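Local coordinates for protein alpha-galactosidase (Umbelopsis vinacea, PDB 3A5V) that hydrolyses terminal alpha-galactosyl groups from galactosides as a family 27 glycoside hydrolase and assembles into a tetramer, at residues Ile50-Gln55 with Thr98-Gly103; Ile92-Gly97 with His104-Gly109; Tyr128-Asn133 with Cys166-Asp171. All blocks are in the same frame, centred on the assembly; numbering follows the deposited sequence. Where two conformers were deposited one is given.

Contact 1. Residues Ile50-Gln55 with Thr98-Gly103; sequences IDDCWQ and TLTCGG. With MAN (alpha-D-mannopyranose), chain B.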
loop_
_atom_site.group_PDB
_atom_site.type_symbol
_atom_site.label_atom_id
_atom_site.label_comp_id
_atom_site.label_asym_id
_atom_site.label_seq_id
_atom_site.Cartn_x
_atom_site.Cartn_y
_atom_site.Cartn_z
ATOM N N ILE A 50 -33.043 -3.234 -13.518
ATOM C CA ILE A 50 -32.821 -2.355 -14.657
ATOM C C ILE A 50 -31.446 -1.719 -14.450
ATOM O O ILE A 50 -31.236 -1.003 -13.457
ATOM C CB ILE A 50 -33.932 -1.247 -14.732
ATOM C CG1 ILE A 50 -35.332 -1.890 -14.883
ATOM C CG2 ILE A 50 -33.616 -0.208 -15.829
ATOM C CD1 ILE A 50 -36.512 -0.868 -14.743
ATOM N N ASP A 51 -30.508 -2.000 -15.359
ATOM C CA ASP A 51 -29.129 -1.518 -15.188
ATOM C C ASP A 51 -28.971 -0.091 -15.762
ATOM O O ASP A 51 -29.948 0.656 -15.828
ATOM C CB ASP A 51 -28.119 -2.513 -15.796
ATOM C CG ASP A 51 -26.748 -2.411 -15.145
ATOM O OD1 ASP A 51 -26.609 -2.874 -13.989
ATOM O OD2 ASP A 51 -25.821 -1.849 -15.787
ATOM N N ASP A 52 -27.759 0.285 -16.187
ATOM C CA ASP A 52 -27.461 1.650 -16.637
ATOM C C ASP A 52 -28.249 1.988 -17.924
ATOM O O ASP A 52 -28.695 1.086 -18.641
ATOM C CB ASP A 52 -25.951 1.740 -16.932
ATOM C CG ASP A 52 -25.360 3.163 -16.789
ATOM O OD1 ASP A 52 -26.105 4.146 -16.524
ATOM O OD2 ASP A 52 -24.106 3.271 -16.939
ATOM N N CYS A 53 -28.376 3.286 -18.217
ATOM C CA CYS A 53 -28.909 3.824 -19.501
ATOM C C CYS A 53 -30.448 3.926 -19.536
ATOM O O CYS A 53 -31.033 4.066 -20.613
ATOM C CB CYS A 53 -28.332 3.060 -20.709
ATOM S SG CYS A 53 -28.105 4.061 -22.205
ATOM N N TRP A 54 -31.085 3.900 -18.360
ATOM C CA TRP A 54 -32.526 4.177 -18.235
ATOM C C TRP A 54 -32.810 5.681 -18.122
ATOM O O TRP A 54 -33.938 6.107 -18.340
ATOM C CB TRP A 54 -33.139 3.454 -17.018
ATOM C CG TRP A 54 -32.529 3.832 -15.674
ATOM C CD1 TRP A 54 -31.526 3.155 -15.009
ATOM C CD2 TRP A 54 -32.878 4.945 -14.834
ATOM N NE1 TRP A 54 -31.229 3.783 -13.835
ATOM C CE2 TRP A 54 -32.042 4.880 -13.689
ATOM C CE3 TRP A 54 -33.818 5.990 -14.933
ATOM C CZ2 TRP A 54 -32.114 5.822 -12.646
ATOM C CZ3 TRP A 54 -33.880 6.934 -13.913
ATOM C CH2 TRP A 54 -33.028 6.850 -12.783
ATOM N N GLN A 55 -31.776 6.459 -17.792
ATOM C CA GLN A 55 -31.912 7.845 -17.342
ATOM C C GLN A 55 -32.294 8.817 -18.457
ATOM O O GLN A 55 -31.834 8.695 -19.585
ATOM C CB GLN A 55 -30.610 8.345 -16.683
ATOM C CG GLN A 55 -30.175 7.587 -15.418
ATOM C CD GLN A 55 -29.338 6.339 -15.721
ATOM O OE1 GLN A 55 -29.305 5.861 -16.849
ATOM N NE2 GLN A 55 -28.644 5.829 -14.707
ATOM N N THR A 98 -21.026 11.600 -9.722
ATOM C CA THR A 98 -21.812 12.603 -10.465
ATOM C C THR A 98 -22.433 12.013 -11.733
ATOM O O THR A 98 -23.478 12.473 -12.191
ATOM C CB THR A 98 -20.953 13.818 -10.829
ATOM O OG1 THR A 98 -19.803 13.367 -11.552
ATOM C CG2 THR A 98 -20.515 14.561 -9.554
ATOM N N LEU A 99 -21.790 10.972 -12.259
ATOM C CA LEU A 99 -22.202 10.284 -13.472
ATOM C C LEU A 99 -22.134 8.776 -13.248
ATOM O O LEU A 99 -21.391 8.280 -12.375
ATOM C CB LEU A 99 -21.288 10.664 -14.661
ATOM C CG LEU A 99 -21.167 12.136 -15.102
ATOM C CD1 LEU A 99 -19.988 12.328 -16.086
ATOM C CD2 LEU A 99 -22.485 12.690 -15.699
ATOM N N THR A 100 -22.914 8.037 -14.030
ATOM C CA THR A 100 -22.833 6.582 -13.994
ATOM C C THR A 100 -21.655 6.144 -14.852
ATOM O O THR A 100 -21.046 6.966 -15.555
ATOM C CB THR A 100 -24.126 5.907 -14.516
ATOM O OG1 THR A 100 -24.302 6.216 -15.907
ATOM C CG2 THR A 100 -25.351 6.343 -13.701
ATOM N N CYS A 101 -21.336 4.848 -14.815
ATOM C CA CYS A 101 -20.237 4.339 -15.629
ATOM C C CYS A 101 -20.491 4.570 -17.118
ATOM O O CYS A 101 -19.540 4.785 -17.885
ATOM C CB CYS A 101 -19.921 2.864 -15.296
ATOM S SG CYS A 101 -19.367 2.637 -13.545
ATOM N N GLY A 102 -21.768 4.599 -17.508
ATOM C CA GLY A 102 -22.156 4.885 -18.891
ATOM C C GLY A 102 -22.227 6.366 -19.233
ATOM O O GLY A 102 -22.576 6.726 -20.365
ATOM N N GLY A 103 -21.924 7.229 -18.256
ATOM C CA GLY A 103 -21.919 8.678 -18.483
ATOM C C GLY A 103 -23.247 9.391 -18.273
ATOM O O GLY A 103 -23.393 10.552 -18.650
HETATM C C1 MAN B . -25.597 14.008 -22.603
HETATM C C2 MAN B . -25.379 12.585 -23.128
HETATM C C3 MAN B . -26.269 11.576 -22.396
HETATM C C4 MAN B . -26.268 11.766 -20.878
HETATM C C5 MAN B . -26.329 13.246 -20.477
HETATM C C6 MAN B . -26.147 13.460 -18.978
HETATM O O2 MAN B . -24.024 12.199 -22.987
HETATM O O3 MAN B . -25.850 10.262 -22.705
HETATM O O4 MAN B . -27.393 11.087 -20.368
HETATM O O5 MAN B . -25.374 14.024 -21.201
HETATM O O6 MAN B . -24.843 13.097 -18.578
#

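Contact 2. Residues Ile92-Gly97 with His104-Gly109; sequences IYSSAG and HIASLG. With MAN (alpha-D-mannopyranose), chain B.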
loop_
_atom_site.group_PDB
_atom_site.type_symbol
_atom_site.label_atom_id
_atom_site.label_comp_id
_atom_site.label_asym_id
_atom_site.label_seq_id
_atom_site.Cartn_x
_atom_site.Cartn_y
_atom_site.Cartn_z
ATOM N N ILE A 92 -33.211 -1.030 -9.658
ATOM C CA ILE A 92 -32.733 0.107 -10.455
ATOM C C ILE A 92 -31.234 0.310 -10.177
ATOM O O ILE A 92 -30.700 -0.172 -9.152
ATOM C CB ILE A 92 -33.530 1.419 -10.143
ATOM C CG1 ILE A 92 -33.387 2.447 -11.274
ATOM C CG2 ILE A 92 -33.074 2.065 -8.806
ATOM C CD1 ILE A 92 -34.284 2.220 -12.434
ATOM N N TYR A 93 -30.568 0.996 -11.103
ATOM C CA TYR A 93 -29.126 1.226 -11.028
ATOM C C TYR A 93 -28.840 2.724 -10.943
ATOM O O TYR A 93 -29.484 3.538 -11.627
ATOM C CB TYR A 93 -28.435 0.612 -12.254
ATOM C CG TYR A 93 -27.023 1.111 -12.523
ATOM C CD1 TYR A 93 -26.802 2.316 -13.196
ATOM C CD2 TYR A 93 -25.903 0.364 -12.106
ATOM C CE1 TYR A 93 -25.504 2.790 -13.422
ATOM C CE2 TYR A 93 -24.615 0.811 -12.351
ATOM C CZ TYR A 93 -24.421 2.030 -13.007
ATOM O OH TYR A 93 -23.151 2.500 -13.253
ATOM N N SER A 94 -27.870 3.081 -10.098
ATOM C CA SER A 94 -27.265 4.405 -10.154
ATOM C C SER A 94 -25.796 4.264 -9.751
ATOM O O SER A 94 -25.278 3.128 -9.604
ATOM C CB SER A 94 -28.025 5.398 -9.252
ATOM O OG SER A 94 -27.685 6.760 -9.548
ATOM N N SER A 95 -25.114 5.395 -9.604
ATOM C CA SER A 95 -23.716 5.385 -9.144
ATOM C C SER A 95 -23.544 6.373 -8.005
ATOM O O SER A 95 -24.186 7.434 -7.986
ATOM C CB SER A 95 -22.750 5.743 -10.284
ATOM O OG SER A 95 -21.392 5.673 -9.853
ATOM N N ALA A 96 -22.667 6.030 -7.068
ATOM C CA ALA A 96 -22.229 6.966 -6.034
ATOM C C ALA A 96 -21.184 7.946 -6.589
ATOM O O ALA A 96 -20.031 7.979 -6.157
ATOM C CB ALA A 96 -21.674 6.190 -4.805
ATOM N N GLY A 97 -21.608 8.753 -7.553
ATOM C CA GLY A 97 -20.735 9.693 -8.249
ATOM C C GLY A 97 -21.629 10.677 -8.986
ATOM O O GLY A 97 -22.860 10.586 -8.904
ATOM N N HIS A 104 -24.216 8.714 -17.657
ATOM C CA HIS A 104 -25.514 9.326 -17.341
ATOM C C HIS A 104 -25.520 9.996 -15.967
ATOM O O HIS A 104 -24.636 9.754 -15.152
ATOM C CB HIS A 104 -26.613 8.274 -17.486
ATOM C CG HIS A 104 -26.564 7.594 -18.817
ATOM N ND1 HIS A 104 -26.096 6.308 -18.982
ATOM C CD2 HIS A 104 -26.801 8.069 -20.061
ATOM C CE1 HIS A 104 -26.092 6.006 -20.267
ATOM N NE2 HIS A 104 -26.534 7.050 -20.943
ATOM N N ILE A 105 -26.512 10.848 -15.719
ATOM C CA ILE A 105 -26.645 11.533 -14.427
ATOM C C ILE A 105 -26.751 10.507 -13.295
ATOM O O ILE A 105 -27.541 9.567 -13.385
ATOM C CB ILE A 105 -27.875 12.494 -14.399
ATOM C CG1 ILE A 105 -27.823 13.499 -15.567
ATOM C CG2 ILE A 105 -28.022 13.186 -13.031
ATOM C CD1 ILE A 105 -26.696 14.512 -15.490
ATOM N N ALA A 106 -25.945 10.703 -12.247
ATOM C CA ALA A 106 -25.927 9.803 -11.085
ATOM C C ALA A 106 -26.217 10.569 -9.771
ATOM O O ALA A 106 -26.579 11.744 -9.808
ATOM C CB ALA A 106 -24.591 9.054 -11.020
ATOM N N SER A 107 -26.057 9.908 -8.622
ATOM C CA SER A 107 -26.740 10.342 -7.397
ATOM C C SER A 107 -25.921 11.031 -6.305
ATOM O O SER A 107 -26.498 11.404 -5.279
ATOM C CB SER A 107 -27.501 9.157 -6.772
ATOM O OG SER A 107 -28.321 8.508 -7.744
ATOM N N LEU A 108 -24.607 11.202 -6.489
ATOM C CA LEU A 108 -23.791 11.838 -5.434
ATOM C C LEU A 108 -24.315 13.241 -5.119
ATOM O O LEU A 108 -24.396 14.083 -6.012
ATOM C CB LEU A 108 -22.315 11.929 -5.841
ATOM C CG LEU A 108 -21.324 12.434 -4.778
ATOM C CD1 LEU A 108 -21.201 11.408 -3.642
ATOM C CD2 LEU A 108 -19.951 12.719 -5.426
ATOM N N GLY A 109 -24.666 13.487 -3.860
ATOM C CA GLY A 109 -25.214 14.783 -3.472
ATOM C C GLY A 109 -26.716 14.893 -3.690
ATOM O O GLY A 109 -27.324 15.867 -3.260
HETATM C C1 MAN B . -25.597 14.008 -22.603
HETATM C C2 MAN B . -25.379 12.585 -23.128
HETATM C C3 MAN B . -26.269 11.576 -22.396
HETATM C C4 MAN B . -26.268 11.766 -20.878
HETATM C C5 MAN B . -26.329 13.246 -20.477
HETATM C C6 MAN B . -26.147 13.460 -18.978
HETATM O O2 MAN B . -24.024 12.199 -22.987
HETATM O O3 MAN B . -25.850 10.262 -22.705
HETATM O O4 MAN B . -27.393 11.087 -20.368
HETATM O O5 MAN B . -25.374 14.024 -21.201
HETATM O O6 MAN B . -24.843 13.097 -18.578
HETATM O O HOH W 1 -28.798 7.640 -12.085
#

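Contact 3. Residues Tyr128-Asn133 with Cys166-Asp171; sequences YDNCYN and CNWGED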
loop_
_atom_site.group_PDB
_atom_site.type_symbol
_atom_site.label_atom_id
_atom_site.label_comp_id
_atom_site.label_asym_id
_atom_site.label_seq_id
_atom_site.Cartn_x
_atom_site.Cartn_y
_atom_site.Cartn_z
ATOM N N TYR A 128 -25.657 0.068 -6.741
ATOM C CA TYR A 128 -25.093 1.416 -6.552
ATOM C C TYR A 128 -23.583 1.420 -6.834
ATOM O O TYR A 128 -22.771 0.930 -6.039
ATOM C CB TYR A 128 -25.453 1.896 -5.133
ATOM C CG TYR A 128 -25.393 3.387 -4.927
ATOM C CD1 TYR A 128 -25.955 4.271 -5.859
ATOM C CD2 TYR A 128 -24.803 3.920 -3.770
ATOM C CE1 TYR A 128 -25.894 5.639 -5.663
ATOM C CE2 TYR A 128 -24.745 5.296 -3.564
ATOM C CZ TYR A 128 -25.296 6.146 -4.516
ATOM O OH TYR A 128 -25.253 7.507 -4.321
ATOM N N ASP A 129 -23.240 1.955 -8.006
ATOM C CA ASP A 129 -21.906 1.876 -8.605
ATOM C C ASP A 129 -20.906 2.884 -7.971
ATOM O O ASP A 129 -21.235 3.608 -7.034
ATOM C CB ASP A 129 -22.032 2.114 -10.122
ATOM C CG ASP A 129 -21.082 1.261 -10.951
ATOM O OD1 ASP A 129 -19.974 0.919 -10.484
ATOM O OD2 ASP A 129 -21.449 0.964 -12.111
ATOM N N ASN A 130 -19.694 2.910 -8.516
ATOM C CA ASN A 130 -18.566 3.634 -7.932
ATOM C C ASN A 130 -17.847 4.489 -8.969
ATOM O O ASN A 130 -16.729 4.973 -8.726
ATOM C CB ASN A 130 -17.600 2.614 -7.294
ATOM C CG ASN A 130 -16.528 3.266 -6.416
ATOM O OD1 ASN A 130 -16.781 4.255 -5.714
ATOM N ND2 ASN A 130 -15.331 2.686 -6.436
ATOM N N CYS A 131 -18.476 4.703 -10.125
ATOM C CA CYS A 131 -17.873 5.582 -11.135
ATOM C C CYS A 131 -18.030 7.065 -10.798
ATOM O O CYS A 131 -19.039 7.467 -10.224
ATOM C CB CYS A 131 -18.447 5.314 -12.531
ATOM S SG CYS A 131 -17.753 3.818 -13.300
ATOM N N TYR A 132 -17.008 7.852 -11.150
ATOM C CA TYR A 132 -17.039 9.319 -11.085
ATOM C C TYR A 132 -17.318 9.856 -9.676
ATOM O O TYR A 132 -18.140 10.755 -9.489
ATOM C CB TYR A 132 -18.000 9.888 -12.170
ATOM C CG TYR A 132 -17.593 9.425 -13.559
ATOM C CD1 TYR A 132 -16.361 9.837 -14.112
ATOM C CD2 TYR A 132 -18.386 8.539 -14.303
ATOM C CE1 TYR A 132 -15.954 9.416 -15.365
ATOM C CE2 TYR A 132 -17.973 8.095 -15.580
ATOM C CZ TYR A 132 -16.751 8.547 -16.095
ATOM O OH TYR A 132 -16.305 8.145 -17.341
ATOM N N ASN A 133 -16.597 9.304 -8.695
ATOM C CA ASN A 133 -16.894 9.553 -7.285
ATOM C C ASN A 133 -16.171 10.781 -6.702
ATOM O O ASN A 133 -16.275 11.063 -5.512
ATOM C CB ASN A 133 -16.691 8.268 -6.436
ATOM C CG ASN A 133 -15.233 7.836 -6.328
ATOM O OD1 ASN A 133 -14.323 8.663 -6.263
ATOM N ND2 ASN A 133 -15.010 6.520 -6.286
ATOM N N CYS A 166 -21.849 -1.598 -5.361
ATOM C CA CYS A 166 -21.031 -1.916 -6.519
ATOM C C CYS A 166 -19.786 -0.996 -6.553
ATOM O O CYS A 166 -19.655 -0.143 -7.433
ATOM C CB CYS A 166 -21.872 -1.810 -7.806
ATOM S SG CYS A 166 -20.995 -2.310 -9.336
ATOM N N ASN A 167 -18.874 -1.201 -5.593
ATOM C CA ASN A 167 -17.619 -0.440 -5.523
ATOM C C ASN A 167 -16.369 -1.315 -5.748
ATOM O O ASN A 167 -15.250 -0.890 -5.507
ATOM C CB ASN A 167 -17.547 0.399 -4.232
ATOM C CG ASN A 167 -16.753 -0.291 -3.104
ATOM O OD1 ASN A 167 -16.828 -1.513 -2.910
ATOM N ND2 ASN A 167 -15.993 0.502 -2.367
ATOM N N TRP A 168 -16.601 -2.556 -6.198
ATOM C CA TRP A 168 -15.583 -3.411 -6.783
ATOM C C TRP A 168 -14.499 -3.833 -5.784
ATOM O O TRP A 168 -13.380 -4.146 -6.187
ATOM C CB TRP A 168 -14.894 -2.702 -7.961
ATOM C CG TRP A 168 -15.772 -1.808 -8.844
ATOM C CD1 TRP A 168 -16.970 -2.136 -9.445
ATOM C CD2 TRP A 168 -15.480 -0.459 -9.233
ATOM N NE1 TRP A 168 -17.434 -1.060 -10.179
ATOM C CE2 TRP A 168 -16.535 -0.026 -10.079
ATOM C CE3 TRP A 168 -14.413 0.421 -8.964
ATOM C CZ2 TRP A 168 -16.560 1.254 -10.658
ATOM C CZ3 TRP A 168 -14.437 1.701 -9.547
ATOM C CH2 TRP A 168 -15.504 2.095 -10.394
ATOM N N GLY A 169 -14.833 -3.805 -4.499
ATOM C CA GLY A 169 -13.892 -4.153 -3.418
ATOM C C GLY A 169 -13.003 -3.020 -2.917
ATOM O O GLY A 169 -12.149 -3.245 -2.056
ATOM N N GLU A 170 -13.199 -1.801 -3.431
ATOM C CA GLU A 170 -12.327 -0.681 -3.055
ATOM C C GLU A 170 -12.459 -0.338 -1.558
ATOM O O GLU A 170 -13.564 -0.236 -1.034
ATOM C CB GLU A 170 -12.568 0.556 -3.935
ATOM C CG GLU A 170 -11.529 1.682 -3.722
ATOM C CD GLU A 170 -11.844 2.962 -4.509
ATOM O OE1 GLU A 170 -13.035 3.236 -4.833
ATOM O OE2 GLU A 170 -10.888 3.714 -4.768
ATOM N N ASP A 171 -11.320 -0.204 -0.877
ATOM C CA ASP A 171 -11.281 0.126 0.559
ATOM C C ASP A 171 -11.926 -0.912 1.498
ATOM O O ASP A 171 -12.196 -0.603 2.665
ATOM C CB ASP A 171 -11.897 1.523 0.822
ATOM C CG ASP A 171 -11.195 2.623 0.041
ATOM O OD1 ASP A 171 -9.948 2.647 0.057
ATOM O OD2 ASP A 171 -11.882 3.453 -0.596
HETATM O O HOH W 2 -15.131 3.224 -2.928
HETATM O O HOH W 3 -12.415 5.071 -7.016
#

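Contact 1. Residues Ile50-Gln55 with Thr98-Gly103
Hydrogen bonding through one carboxylate carries most of this contact: Asp52 offers both of its oxygens to the turn that runs from Thr100 to Gly103. Asp52 OD1 takes the hydroxyl proton of Thr100 OG1 at 2.8 Å, on the syn lone pair that faces its sister oxygen. Asp52 OD2 receives Gly102 N at 2.7 Å, nearly in line with its own C-O bond, although the N-H is bent to 130°. The carboxylate can span both donors because CG stands anti to the backbone N (chi1 -154°), which holds it out toward the turn. OD1 is shared further: His104 ND1 binds it as well, and Cys53 N adds a weak bond. Thr100 OG1 in turn accepts His104 N. A group of this kind is gripped from several directions and probably has little freedom to rotate.

In this (beta/alpha)8 barrel, the two segments belong to the loops after strands 47-49 and 89-95, at the mouth where pockets of such barrels lie. A tris molecule, probably carried over from the crystallisation liquor, is hydrogen-bonded there to Asp51 OD2 and Asp52 OD2.

Van der Waals contact is slighter. Thr100 CG2 rests 3.5 Å from Gln55 NE2, the two side chains arriving from opposite directions. Gly102 has no beta carbon, and one would run into Asp52 OD2.

Covalent and sugar links add further ties. Disulfides join Cys53 to Cys21 and Cys101 to Cys131, while an alpha-mannose donates its O6 to Gly103 O at 2.9 Å.

Contact 2. Residues Ile92-Gly97 with His104-Gly109
The methyl group of Ala106 overlaps the carbonyl of Gly97, its CB lying 3.1 Å from Gly97 O, and it also leans on the beta carbon of Ser95. This is a beta-alpha loop of the TIM barrel turning back on its own strand: strand 89-95 ends, an inverse gamma turn centred on Ala96 swings the chain round, and the descent toward helix 111-121 then runs past the strand end.

Two backbone bonds pin the return. Ser107 N reaches Ser95 O at 3.2 Å, and Leu108 N reaches Gly97 O at 3.0 Å. Ser95 O also accepts a weak bond from Gly97 N within the gamma turn, so a single buried carbonyl serves both the turn and the returning chain. Beyond it, the CB of Leu108 presses on Gly97 C from 3.5 Å.

A hydroxyl pair supports the same junction on the strand. Ser94 OG, placed anti to its own amide nitrogen (chi1 -165°), lies 2.6 Å from Ser107 OG, a likely hydrogen bond whose proton could instead go to another acceptor. Ser107 OG is bonded in turn to Asp114 OD2, while Trp118 of helix 111-121 packs on both serines. One ordered water extends the network by linking Ser94 OG to Ile105 O, to which it donates. The hydroxyl of Ser95 turns to a different neighbour, Cys131 O.

At the start of the returning segment a mannose comes close. The His104 ring meets it edge-on, His104 CD2 being 3.1 Å from mannose O4, which lies in the plane of the ring.

Contact 3. Residues Tyr128-Asn133 with Cys166-Asp171
Strand 125-129 and the chain leaving strand 162-165 stay side by side, with Asp129 CA 4.4 Å from Cys166 CA and Cys166 N bonded to Tyr128 O, until a type I' turn from Asn167 to Glu170 carries the second chain away. That turn brings two side chains back over Asn130. The indole of Trp168 lays its face on the beta carbon: Asn130 CB stands 3.7 Å from the centroid of the six-membered ring and only 11° off its normal, a CH-pi contact. The other is Glu170, which, with CG anti to the backbone N (chi1 -171°) and the chain extended beyond, delivers OE1 to Asn130 ND2 at 2.9 Å. This bond is nearly straight (164°) and lies in the amide plane; on the glutamate it comes in on the anti side, somewhat out of the carboxylate plane. Glu170 OE2 is bonded to Ser137 OG. Asn130 OD1 is occupied too, receiving Asn133 ND2 at 2.9 Å from above its carbonyl plane and also Arg146 NH1. With an alanine here, Glu170 OE1 would probably lose its amide donor, and Asn133 ND2 and Arg146 NH1 the carbonyl oxygen they share.

Around the rest of the indole, Cys131 SG meets the edge, 3.9 Å from Trp168 CZ2. Trp168 NE1 makes a weak bond to Asp129 OD1. Asp129 OD1 also accepts Asn130 N at 2.8 Å, whereas OD2 is held by Tyr93 OH.

Two adjacent barrel strands thus lead into loops that probably line the rim of the pocket. Helix 140-156 supplies Arg146 along with Tyr147, which bonds weakly to Asn130 OD1, Phe176 of helix 173-176 packs on Asn167, and Arg185 of strand 183-185 touches both Cys166 and Trp168.

How the contacts relate
Followed from the N terminus, the chain first opens contact 1 after strand 47-49, then enters contact 2 on strand 89-95 before contact 1 has closed at 98-103. The two therefore cross, and contact 2 closes at 104-109, just ahead of helix 111-121. Contact 3 follows in series, beginning on strand 125-129 and closing after strand 162-165. Together they tie the loops beyond four successive strands of the barrel. Contacts 1 and 3 are joined covalently by the Cys101-Cys131 disulfide, while contacts 2 and 3 lie on neighbouring strands, with a probable hydrogen bond from Ala96 N to Asp129 O. Between contacts 1 and 2, Thr98 O is probably hydrogen-bonded to Ala106 N.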